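Local coordinates for ADP/ATP-dependent NAD(P)H-hydrate dehydratase (Bacillus subtilis, PDB 3RPZ), which catalyses the ADP- or ATP-dependent dehydration of hydrated NAD(P)H, a lyase reaction that restores the usable reduced cofactor, at residues A[17-22]-A[230-235]; A[147-152]-A[180-185]; A[205-210]-A[249-254]. All coordinates share one frame; numbering follows the deposited sequence.

Interaction 1: A[17-22]-A[230-235]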
loop_
_atom_site.group_PDB
_atom_site.type_symbol
_atom_site.label_atom_id
_atom_site.label_comp_id
_atom_site.label_asym_id
_atom_site.label_seq_id
_atom_site.Cartn_x
_atom_site.Cartn_y
_atom_site.Cartn_z
ATOM N N THR A 17 34.108 -5.320 1.480
ATOM C CA THR A 17 33.541 -6.240 2.453
ATOM C C THR A 17 32.079 -6.675 2.205
ATOM O O THR A 17 31.624 -7.627 2.843
ATOM C CB THR A 17 33.623 -5.676 3.894
ATOM O OG1 THR A 17 32.885 -4.465 3.978
ATOM C CG2 THR A 17 35.075 -5.465 4.331
ATOM N N LEU A 18 31.363 -6.030 1.282
ATOM C CA LEU A 18 29.993 -6.447 0.986
ATOM C C LEU A 18 30.056 -7.842 0.383
ATOM O O LEU A 18 30.972 -8.141 -0.406
ATOM C CB LEU A 18 29.323 -5.487 0.035
ATOM C CG LEU A 18 28.794 -4.198 0.644
ATOM C CD1 LEU A 18 28.349 -3.266 -0.454
ATOM C CD2 LEU A 18 27.676 -4.438 1.623
ATOM N N PRO A 19 29.099 -8.701 0.756
ATOM C CA PRO A 19 29.124 -10.099 0.323
ATOM C C PRO A 19 28.546 -10.290 -1.114
ATOM O O PRO A 19 27.788 -9.447 -1.605
ATOM C CB PRO A 19 28.216 -10.778 1.338
ATOM C CG PRO A 19 27.242 -9.770 1.747
ATOM C CD PRO A 19 28.062 -8.492 1.774
ATOM N N GLU A 20 28.930 -11.417 -1.720
ATOM C CA GLU A 20 28.266 -11.908 -2.946
ATOM C C GLU A 20 27.034 -12.682 -2.609
ATOM O O GLU A 20 26.722 -13.065 -1.401
ATOM C CB GLU A 20 29.216 -12.752 -3.814
ATOM C CG GLU A 20 30.256 -11.898 -4.546
ATOM C CD GLU A 20 30.735 -12.543 -5.869
ATOM O OE1 GLU A 20 30.819 -13.801 -5.944
ATOM O OE2 GLU A 20 31.015 -11.782 -6.836
ATOM N N ARG A 21 26.125 -12.650 -3.572
ATOM C CA ARG A 21 25.012 -13.553 -3.490
ATOM C C ARG A 21 25.126 -14.674 -4.509
ATOM O O ARG A 21 24.741 -14.494 -5.680
ATOM C CB ARG A 21 23.741 -12.775 -3.619
ATOM C CG ARG A 21 22.650 -13.436 -2.714
ATOM C CD ARG A 21 21.489 -12.624 -2.569
ATOM N NE ARG A 21 20.420 -13.218 -1.805
ATOM C CZ ARG A 21 20.234 -13.069 -0.498
ATOM N NH1 ARG A 21 21.080 -12.373 0.218
ATOM N NH2 ARG A 21 19.194 -13.644 0.124
ATOM N N ASP A 22 25.662 -15.827 -4.109
ATOM C CA ASP A 22 26.053 -16.794 -5.103
ATOM C C ASP A 22 24.890 -17.398 -5.856
ATOM O O ASP A 22 23.785 -17.614 -5.295
ATOM C CB ASP A 22 26.928 -17.970 -4.549
ATOM C CG ASP A 22 27.680 -18.716 -5.642
ATOM O OD1 ASP A 22 28.651 -18.128 -6.217
ATOM O OD2 ASP A 22 27.342 -19.898 -5.941
ATOM N N CYS A 230 23.094 -11.644 8.583
ATOM C CA CYS A 230 22.787 -12.928 7.963
ATOM C C CYS A 230 23.555 -13.199 6.694
ATOM O O CYS A 230 23.746 -14.369 6.311
ATOM C CB CYS A 230 21.272 -13.033 7.692
ATOM S SG CYS A 230 20.287 -13.067 9.194
ATOM N N CYS A 231 24.022 -12.180 5.993
ATOM C CA CYS A 231 24.707 -12.374 4.699
ATOM C C CYS A 231 26.188 -12.062 4.723
ATOM O O CYS A 231 26.898 -12.462 3.801
ATOM C CB CYS A 231 24.026 -11.605 3.583
ATOM S SG CYS A 231 23.904 -9.810 3.778
ATOM N N HIS A 232 26.676 -11.405 5.783
ATOM C CA HIS A 232 28.106 -11.167 5.922
ATOM C C HIS A 232 28.757 -12.272 6.744
ATOM O O HIS A 232 28.267 -12.560 7.820
ATOM C CB HIS A 232 28.412 -9.835 6.640
ATOM C CG HIS A 232 28.113 -8.593 5.853
ATOM N ND1 HIS A 232 26.839 -8.199 5.504
ATOM C CD2 HIS A 232 28.944 -7.650 5.329
ATOM C CE1 HIS A 232 26.903 -7.048 4.847
ATOM N NE2 HIS A 232 28.170 -6.704 4.710
ATOM N N GLU A 233 29.895 -12.768 6.333
ATOM C CA GLU A 233 30.631 -13.712 7.152
ATOM C C GLU A 233 31.150 -13.092 8.460
ATOM O O GLU A 233 31.119 -13.749 9.528
ATOM C CB GLU A 233 31.817 -14.269 6.366
ATOM C CG GLU A 233 32.555 -15.409 7.018
ATOM C CD GLU A 233 33.681 -15.969 6.122
ATOM O OE1 GLU A 233 34.226 -15.212 5.265
ATOM O OE2 GLU A 233 34.050 -17.156 6.308
ATOM N N ASP A 234 31.606 -11.849 8.383
ATOM C CA ASP A 234 32.162 -11.158 9.537
ATOM C C ASP A 234 31.092 -10.217 10.108
ATOM O O ASP A 234 30.683 -9.280 9.438
ATOM C CB ASP A 234 33.399 -10.372 9.139
ATOM C CG ASP A 234 34.121 -9.779 10.320
ATOM O OD1 ASP A 234 33.543 -9.612 11.400
ATOM O OD2 ASP A 234 35.383 -9.610 10.200
ATOM N N PRO A 235 30.615 -10.464 11.326
ATOM C CA PRO A 235 29.553 -9.609 11.874
ATOM C C PRO A 235 29.994 -8.161 12.057
ATOM O O PRO A 235 29.130 -7.273 12.070
ATOM C CB PRO A 235 29.209 -10.232 13.208
ATOM C CG PRO A 235 30.395 -11.065 13.515
ATOM C CD PRO A 235 30.991 -11.548 12.256
#
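Pro19 and His232 mark the nearest approach of the two backbones, with Pro19 CA 5.8 Å from His232 CA, where the loop 17-22 passes the turn that follows helix 217-231. Pro19 carries the contact. Its CD sits over one face of the His232 imidazole, 3.6 Å from the ring centroid and 17° off the ring normal, which makes a CH-pi contact. The carbon is offset toward the rim, and Pro19 CD lies 3.4 Å from His232 NE2. The rest of the proline ring meets the preceding residue. Pro19 CB is 3.3 Å from the carbonyl O of Cys231, and Pro19 CG meets Cys231 SG at 3.9 Å. The sulfur stands between the backbone N and the carbonyl carbon of its own residue (chi1 59°), which brings it beside the proline. Leu18 runs alongside His232, pointing the same way, and Leu18 CD2 comes within 3.9 Å of His232 NE2. Thr17 O approaches His232 CD2 obliquely, at 3.7 Å.

Both imidazole nitrogens have partners outside the two segments. ND1 bonds to Met228 O, and NE2 bonds to Asn241 ND2 of helix 235-256. Pro19 O bonds to His260 NE2 of the second subunit, so the loop also takes part in the tetramer. Across the two segments the contact is one of van der Waals and CH-pi forces. The polar edge of the imidazole is satisfied by its two bonds. These probably fix the rotation of the ring, so that a flat face is offered to the proline.

Interaction 2: A[147-152]-A[180-185]. With NPW (beta-6-hydroxy-1,4,5,6-tetrahydronicotinamide adenine dinucleotide phosphate), chain D.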
loop_
_atom_site.group_PDB
_atom_site.type_symbol
_atom_site.label_atom_id
_atom_site.label_comp_id
_atom_site.label_asym_id
_atom_site.label_seq_id
_atom_site.Cartn_x
_atom_site.Cartn_y
_atom_site.Cartn_z
ATOM N N VAL A 147 26.993 -9.229 20.952
ATOM C CA VAL A 147 25.840 -8.476 21.380
ATOM C C VAL A 147 26.054 -7.072 20.851
ATOM O O VAL A 147 27.114 -6.472 21.117
ATOM C CB VAL A 147 25.670 -8.497 22.877
ATOM C CG1 VAL A 147 24.554 -7.571 23.339
ATOM C CG2 VAL A 147 25.466 -9.961 23.378
ATOM N N ILE A 148 25.089 -6.538 20.121
ATOM C CA ILE A 148 25.207 -5.247 19.459
ATOM C C ILE A 148 24.135 -4.327 19.985
ATOM O O ILE A 148 22.932 -4.575 19.799
ATOM C CB ILE A 148 25.076 -5.421 17.918
ATOM C CG1 ILE A 148 26.172 -6.351 17.358
ATOM C CG2 ILE A 148 25.021 -4.045 17.171
ATOM C CD1 ILE A 148 25.663 -7.174 16.151
ATOM N N LEU A 149 24.542 -3.275 20.723
ATOM C CA LEU A 149 23.640 -2.292 21.269
ATOM C C LEU A 149 23.591 -1.106 20.356
ATOM O O LEU A 149 24.637 -0.630 19.916
ATOM C CB LEU A 149 24.147 -1.858 22.659
ATOM C CG LEU A 149 24.512 -2.993 23.639
ATOM C CD1 LEU A 149 24.900 -2.363 24.982
ATOM C CD2 LEU A 149 23.344 -3.980 23.821
ATOM N N THR A 150 22.403 -0.550 20.093
ATOM C CA THR A 150 22.263 0.558 19.161
ATOM C C THR A 150 21.613 1.822 19.752
ATOM O O THR A 150 20.628 2.315 19.247
ATOM C CB THR A 150 21.550 0.115 17.874
ATOM O OG1 THR A 150 20.175 -0.227 18.170
ATOM C CG2 THR A 150 22.219 -1.076 17.199
ATOM N N PRO A 151 22.163 2.348 20.846
ATOM C CA PRO A 151 21.609 3.535 21.455
ATOM C C PRO A 151 21.821 4.824 20.669
ATOM O O PRO A 151 22.907 5.101 20.164
ATOM C CB PRO A 151 22.357 3.625 22.774
ATOM C CG PRO A 151 23.715 3.082 22.440
ATOM C CD PRO A 151 23.397 1.927 21.518
ATOM N N HIS A 152 20.798 5.667 20.693
ATOM C CA HIS A 152 21.043 7.088 20.515
ATOM C C HIS A 152 21.539 7.668 21.831
ATOM O O HIS A 152 21.581 6.983 22.865
ATOM C CB HIS A 152 19.820 7.808 19.942
ATOM C CG HIS A 152 18.602 7.762 20.802
ATOM N ND1 HIS A 152 18.586 8.097 22.151
ATOM C CD2 HIS A 152 17.320 7.504 20.457
ATOM C CE1 HIS A 152 17.342 7.957 22.603
ATOM N NE2 HIS A 152 16.547 7.624 21.587
ATOM N N ALA A 180 34.024 -1.634 25.808
ATOM C CA ALA A 180 34.989 -2.422 26.556
ATOM C C ALA A 180 34.457 -2.938 27.904
ATOM O O ALA A 180 34.564 -4.120 28.206
ATOM C CB ALA A 180 36.303 -1.618 26.723
ATOM N N GLN A 181 33.834 -2.053 28.683
ATOM C CA GLN A 181 33.317 -2.428 29.974
ATOM C C GLN A 181 32.222 -3.457 29.907
ATOM O O GLN A 181 32.179 -4.372 30.710
ATOM C CB GLN A 181 32.813 -1.180 30.719
ATOM C CG GLN A 181 32.287 -1.431 32.136
ATOM C CD GLN A 181 31.903 -0.136 32.880
ATOM O OE1 GLN A 181 32.512 0.934 32.689
ATOM N NE2 GLN A 181 30.895 -0.242 33.734
ATOM N N LEU A 182 31.316 -3.302 28.955
ATOM C CA LEU A 182 30.180 -4.206 28.803
ATOM C C LEU A 182 30.509 -5.443 27.975
ATOM O O LEU A 182 29.798 -6.446 28.042
ATOM C CB LEU A 182 28.986 -3.483 28.184
ATOM C CG LEU A 182 28.453 -2.252 28.888
ATOM C CD1 LEU A 182 27.352 -1.558 28.091
ATOM C CD2 LEU A 182 27.903 -2.647 30.234
ATOM N N GLN A 183 31.581 -5.375 27.201
ATOM C CA GLN A 183 31.945 -6.376 26.203
ATOM C C GLN A 183 30.804 -6.600 25.197
ATOM O O GLN A 183 30.457 -7.725 24.872
ATOM C CB GLN A 183 32.482 -7.654 26.845
ATOM C CG GLN A 183 33.893 -7.446 27.398
ATOM C CD GLN A 183 34.893 -7.174 26.263
ATOM O OE1 GLN A 183 35.112 -8.096 25.456
ATOM N NE2 GLN A 183 35.401 -5.943 26.153
ATOM N N THR A 184 30.287 -5.488 24.719
ATOM C CA THR A 184 29.316 -5.473 23.634
ATOM C C THR A 184 29.787 -4.524 22.556
ATOM O O THR A 184 30.597 -3.610 22.789
ATOM C CB THR A 184 27.947 -4.976 24.108
ATOM O OG1 THR A 184 28.036 -3.618 24.530
ATOM C CG2 THR A 184 27.412 -5.772 25.236
ATOM N N VAL A 185 29.281 -4.708 21.340
ATOM C CA VAL A 185 29.393 -3.693 20.307
ATOM C C VAL A 185 28.485 -2.538 20.742
ATOM O O VAL A 185 27.356 -2.791 21.217
ATOM C CB VAL A 185 28.978 -4.217 18.923
ATOM C CG1 VAL A 185 29.171 -3.127 17.832
ATOM C CG2 VAL A 185 29.783 -5.490 18.585
HETATM P P NPW D . 16.019 15.816 23.583
HETATM O O1 NPW D . 14.841 15.683 24.522
HETATM O O2 NPW D . 15.721 15.997 22.130
HETATM O O3 NPW D . 17.088 16.819 24.054
HETATM P PA NPW D . 13.275 8.260 23.718
HETATM P PB NPW D . 12.519 7.351 21.060
HETATM C C1A NPW D . 17.421 12.173 23.413
HETATM C C1B NPW D . 9.947 3.758 19.429
HETATM N N1C NPW D . 9.665 4.380 18.157
HETATM N N1D NPW D . 21.404 13.993 20.785
HETATM C C2A NPW D . 16.280 13.188 23.380
HETATM O O2A NPW D . 16.846 14.435 23.727
HETATM C C2B NPW D . 11.399 3.303 19.614
HETATM O O2B NPW D . 11.693 2.130 18.898
HETATM C C2C NPW D . 8.680 4.036 17.372
HETATM C C2D NPW D . 20.909 14.360 21.975
HETATM C C3A NPW D . 15.322 12.640 24.424
HETATM O O3A NPW D . 15.716 12.974 25.772
HETATM C C3B NPW D . 11.378 3.109 21.144
HETATM O O3B NPW D . 10.811 1.819 21.407
HETATM C C3C NPW D . 8.175 4.529 16.279
HETATM N N3D NPW D . 19.852 13.854 22.632
HETATM C C4B NPW D . 10.423 4.220 21.604
HETATM O O4B NPW D . 9.704 4.720 20.439
HETATM C C4C NPW D . 8.813 5.825 15.792
HETATM C C4D NPW D . 19.307 12.839 21.949
HETATM O O4D NPW D . 16.767 10.927 23.673
HETATM C C4E NPW D . 15.487 11.147 24.217
HETATM C C5A NPW D . 19.725 12.387 20.668
HETATM C C5B NPW D . 11.142 5.403 22.258
HETATM O O5B NPW D . 12.258 5.812 21.463
HETATM C C5C NPW D . 9.504 6.514 16.955
HETATM C C5E NPW D . 14.472 10.575 23.226
HETATM O O5E NPW D . 14.520 9.156 23.309
HETATM C C6C NPW D . 10.475 5.550 17.693
HETATM O O6C NPW D . 11.548 5.095 16.874
HETATM C C6D NPW D . 20.857 13.005 20.041
HETATM N N6D NPW D . 21.376 12.686 18.866
HETATM N N7A NPW D . 18.940 11.368 20.164
HETATM C C7C NPW D . 7.151 3.890 15.504
HETATM N N7C NPW D . 6.748 4.468 14.382
HETATM O O7C NPW D . 6.617 2.828 15.916
HETATM C C8A NPW D . 17.990 11.186 21.160
HETATM N N9A NPW D . 18.261 12.092 22.222
HETATM O OA1 NPW D . 12.435 8.899 24.743
HETATM O OA2 NPW D . 13.970 7.021 23.987
HETATM O OA3 NPW D . 12.351 8.198 22.403
HETATM O OB1 NPW D . 13.877 7.370 20.516
HETATM O OB2 NPW D . 11.402 7.865 20.207
HETATM O O HOH W 1 29.655 -8.971 22.428
#
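Ile148 and Val185 are paired on neighbouring parallel strands of the central sheet, 147-149 and 185-188, joined by a beta-alpha-beta crossover that ends with helix 171-182. Two backbone bonds hold the pair. Val185 N gives to Val147 O at 2.8 Å, and Leu149 N gives to Val185 O at 2.9 Å with a nearly straight N-H...O angle of 174°. Ile148 CG1 and Val185 CB meet at 3.9 Å, side by side on the face where Ile148 also touches Leu229 of helix 217-231. The Leu149 side chain crosses Thr184 and Leu182 at about a right angle. Its CD1 is 3.4 Å from Thr184 OG1 and 4.0 Å from Leu182 CD1. Val147 CG1 touches Thr184 CG2. Gln183, with positive phi, is the C-prime residue of a Schellman motif that ends the helix. Water 1 accepts from Val147 N and donates to Gln183 O.

Past the strand, His152 reaches the bound NPW. Its NE2 gives to the pyrophosphate oxygen OB1 of NPW at 2.9 Å, while NPW C8A lies over one ring face, 3.3 Å from His152 ND1. With CG between the backbone N and the carbonyl carbon (chi1 62°), the ring has the C8A end of the base over one face and the pyrophosphate at its edge. Replacing this histidine with an alanine would probably leave OB1 without that donor and open a gap under the C8A end of the base. Lys27 of the third subunit packs against the same histidine, and its NZ also bonds to NPW. The buried pairing is thus mostly apolar between side chains, the Thr184 hydroxyl excepted, and is held by backbone bonds, whereas His152, a few residues beyond the strand, turns a ring face and an N-H to the ligand.

Interaction 3: A[205-210]-A[249-254]; sequences NPTGNG and CAELWT. With AMP (adenosine monophosphate), chain C.
Gly208 N gives a hydrogen bond to Glu251 OE2 at 2.9 Å, with an N-H...O angle of 144°. The oxygen is met on its anti side, 27° out of the carboxylate plane. Glu251 reaches the loop with an extended chain beyond CG, coming in at about a right angle to the Thr207 side chain. The same OE2 lies 3.2 Å from Thr207 CA. Water 2 lies close to both Glu251 OE2 and Pro206 O, though its two protons cannot serve every acceptor near it.

The second polar link is weaker: Asn209 ND2 gives to Ala250 O at 3.4 Å, a carbonyl that also accepts the helix bond from Thr254 N. The Asn209 OD1 on the other branch bonds to Ala211 N in an Asx turn. The amide is put there by a first torsion of 60°, with CG between the backbone N and the carbonyl carbon. Within the loop, Asn205 ND2 gives to Thr207 OG1 at 3.0 Å, and that hydroxyl also bonds to Tyr244 O.

Packing fills in around these bonds. Ala250 CB lies 3.8 Å from Asn209 OD1. The Thr254 side chain faces Asn209 from the opposite direction, with Thr254 CG2 3.6 Å from Asn209 ND2. Thr254 O bonds to Lys276 NZ of the third subunit.

The loop's backbone lines the bound AMP. Asn209 O is 3.3 Å from AMP C6, and Gly208 C is 3.8 Å from AMP C2. Gly208 has a positive phi, in a backbone conformation that suits glycine alone. Such a glycine-containing loop, braced by a helix and laid along the adenine, belongs to the nucleotide site of this ribokinase-like fold.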
loop_
_atom_site.group_PDB
_atom_site.type_symbol
_atom_site.label_atom_id
_atom_site.label_comp_id
_atom_site.label_asym_id
_atom_site.label_seq_id
_atom_site.Cartn_x
_atom_site.Cartn_y
_atom_site.Cartn_z
ATOM N N ASN A 205 31.110 6.645 11.252
ATOM C CA ASN A 205 30.365 6.545 10.014
ATOM C C ASN A 205 30.313 7.889 9.303
ATOM O O ASN A 205 29.911 8.877 9.926
ATOM C CB ASN A 205 28.932 6.131 10.283
ATOM C CG ASN A 205 28.211 5.892 8.980
ATOM O OD1 ASN A 205 28.622 5.064 8.185
ATOM N ND2 ASN A 205 27.146 6.643 8.746
ATOM N N PRO A 206 30.710 7.948 8.021
ATOM C CA PRO A 206 30.748 9.228 7.318
ATOM C C PRO A 206 29.487 9.619 6.565
ATOM O O PRO A 206 29.457 10.701 5.950
ATOM C CB PRO A 206 31.857 9.002 6.273
ATOM C CG PRO A 206 31.791 7.556 5.954
ATOM C CD PRO A 206 31.382 6.872 7.249
ATOM N N THR A 207 28.483 8.781 6.576
ATOM C CA THR A 207 27.279 9.017 5.794
ATOM C C THR A 207 26.076 9.431 6.632
ATOM O O THR A 207 25.993 9.204 7.821
ATOM C CB THR A 207 26.900 7.776 4.960
ATOM O OG1 THR A 207 26.520 6.737 5.836
ATOM C CG2 THR A 207 28.004 7.322 4.040
ATOM N N GLY A 208 25.099 9.997 5.940
ATOM C CA GLY A 208 23.877 10.458 6.522
ATOM C C GLY A 208 23.733 11.940 6.669
ATOM O O GLY A 208 24.711 12.685 6.491
ATOM N N ASN A 209 22.516 12.406 6.909
ATOM C CA ASN A 209 22.230 13.828 7.039
ATOM C C ASN A 209 20.970 14.033 7.851
ATOM O O ASN A 209 20.418 13.015 8.359
ATOM C CB ASN A 209 22.166 14.505 5.682
ATOM C CG ASN A 209 21.116 13.924 4.801
ATOM O OD1 ASN A 209 20.031 13.581 5.285
ATOM N ND2 ASN A 209 21.412 13.734 3.486
ATOM N N GLY A 210 20.523 15.274 8.003
ATOM C CA GLY A 210 19.369 15.547 8.839
ATOM C C GLY A 210 18.053 14.982 8.324
ATOM O O GLY A 210 17.048 15.010 9.036
ATOM N N CYS A 249 21.620 6.019 2.001
ATOM C CA CYS A 249 20.263 6.105 1.470
ATOM C C CYS A 249 19.689 7.488 1.670
ATOM O O CYS A 249 19.008 8.024 0.777
ATOM C CB CYS A 249 19.360 5.062 2.096
ATOM S SG CYS A 249 19.724 3.349 1.559
ATOM N N ALA A 250 19.917 8.091 2.846
ATOM C CA ALA A 250 19.485 9.464 3.078
ATOM C C ALA A 250 20.196 10.451 2.181
ATOM O O ALA A 250 19.585 11.422 1.737
ATOM C CB ALA A 250 19.715 9.824 4.553
ATOM N N GLU A 251 21.458 10.217 1.888
ATOM C CA GLU A 251 22.178 11.120 0.982
ATOM C C GLU A 251 21.656 11.017 -0.438
ATOM O O GLU A 251 21.565 12.045 -1.111
ATOM C CB GLU A 251 23.676 10.856 1.019
ATOM C CG GLU A 251 24.283 11.142 2.371
ATOM C CD GLU A 251 25.766 10.902 2.457
ATOM O OE1 GLU A 251 26.423 10.763 1.389
ATOM O OE2 GLU A 251 26.317 11.014 3.549
ATOM N N LEU A 252 21.297 9.830 -0.918
ATOM C CA LEU A 252 20.634 9.689 -2.215
ATOM C C LEU A 252 19.359 10.481 -2.217
ATOM O O LEU A 252 19.082 11.243 -3.142
ATOM C CB LEU A 252 20.304 8.221 -2.538
ATOM C CG LEU A 252 19.581 7.971 -3.881
ATOM C CD1 LEU A 252 18.090 8.283 -3.861
ATOM C CD2 LEU A 252 20.262 8.733 -5.042
ATOM N N TRP A 253 18.540 10.310 -1.179
ATOM C CA TRP A 253 17.249 11.016 -1.109
ATOM C C TRP A 253 17.382 12.471 -1.307
ATOM O O TRP A 253 16.593 13.098 -2.040
ATOM C CB TRP A 253 16.632 10.836 0.288
ATOM C CG TRP A 253 15.340 11.625 0.575
ATOM C CD1 TRP A 253 15.198 12.769 1.320
ATOM C CD2 TRP A 253 14.041 11.264 0.147
ATOM N NE1 TRP A 253 13.893 13.150 1.372
ATOM C CE2 TRP A 253 13.151 12.236 0.692
ATOM C CE3 TRP A 253 13.513 10.235 -0.670
ATOM C CZ2 TRP A 253 11.793 12.169 0.453
ATOM C CZ3 TRP A 253 12.206 10.161 -0.865
ATOM C CH2 TRP A 253 11.329 11.125 -0.299
ATOM N N THR A 254 18.341 13.081 -0.629
ATOM C CA THR A 254 18.454 14.532 -0.647
ATOM C C THR A 254 18.966 15.102 -1.952
ATOM O O THR A 254 18.941 16.316 -2.181
ATOM C CB THR A 254 19.225 15.117 0.564
ATOM O OG1 THR A 254 20.507 14.450 0.656
ATOM C CG2 THR A 254 18.474 14.908 1.819
HETATM P P AMP C . 16.755 6.746 16.407
HETATM O O1P AMP C . 15.489 6.649 15.484
HETATM O O2P AMP C . 16.610 7.978 17.211
HETATM O O3P AMP C . 16.865 5.429 17.148
HETATM O "O5'" AMP C . 17.890 6.659 15.390
HETATM C "C5'" AMP C . 18.146 7.797 14.480
HETATM C "C4'" AMP C . 18.982 7.336 13.338
HETATM O "O4'" AMP C . 19.126 8.422 12.364
HETATM C "C3'" AMP C . 20.387 6.901 13.692
HETATM O "O3'" AMP C . 20.862 6.001 12.709
HETATM C "C2'" AMP C . 21.080 8.270 13.596
HETATM O "O2'" AMP C . 22.517 8.180 13.554
HETATM C "C1'" AMP C . 20.501 8.807 12.308
HETATM N N9 AMP C . 20.473 10.274 12.276
HETATM C C8 AMP C . 19.578 11.074 12.871
HETATM N N7 AMP C . 19.861 12.400 12.653
HETATM C C5 AMP C . 20.959 12.376 11.872
HETATM C C6 AMP C . 21.819 13.436 11.292
HETATM N N6 AMP C . 21.506 14.727 11.517
HETATM N N1 AMP C . 22.864 13.009 10.586
HETATM C C2 AMP C . 23.164 11.721 10.372
HETATM N N3 AMP C . 22.438 10.683 10.893
HETATM C C4 AMP C . 21.423 11.051 11.618
HETATM O O HOH W 2 29.194 10.862 2.885
#

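The three contacts are spread through one subunit, their centres 22 to 24 Å apart, and none touches another. Along the chain, interaction 1 joins the N-terminal loop to the end of helix 217-231, and interaction 2 falls between its two segments. Interaction 3 follows interaction 2 and alternates with interaction 1. Helix 217-231 leads directly into helix 235-256, which carries the helical side of interaction 3. Interaction 2 lies within the central sheet, while interactions 1 and 3 lie farther from the chain's centre. His152 of interaction 2 belongs to both the NPW and AMP pockets; interaction 3 holds three AMP-pocket residues. Arg21 of a neighbouring subunit bonds to Gly210, so segments 17-22 and 205-210 meet across the assembly.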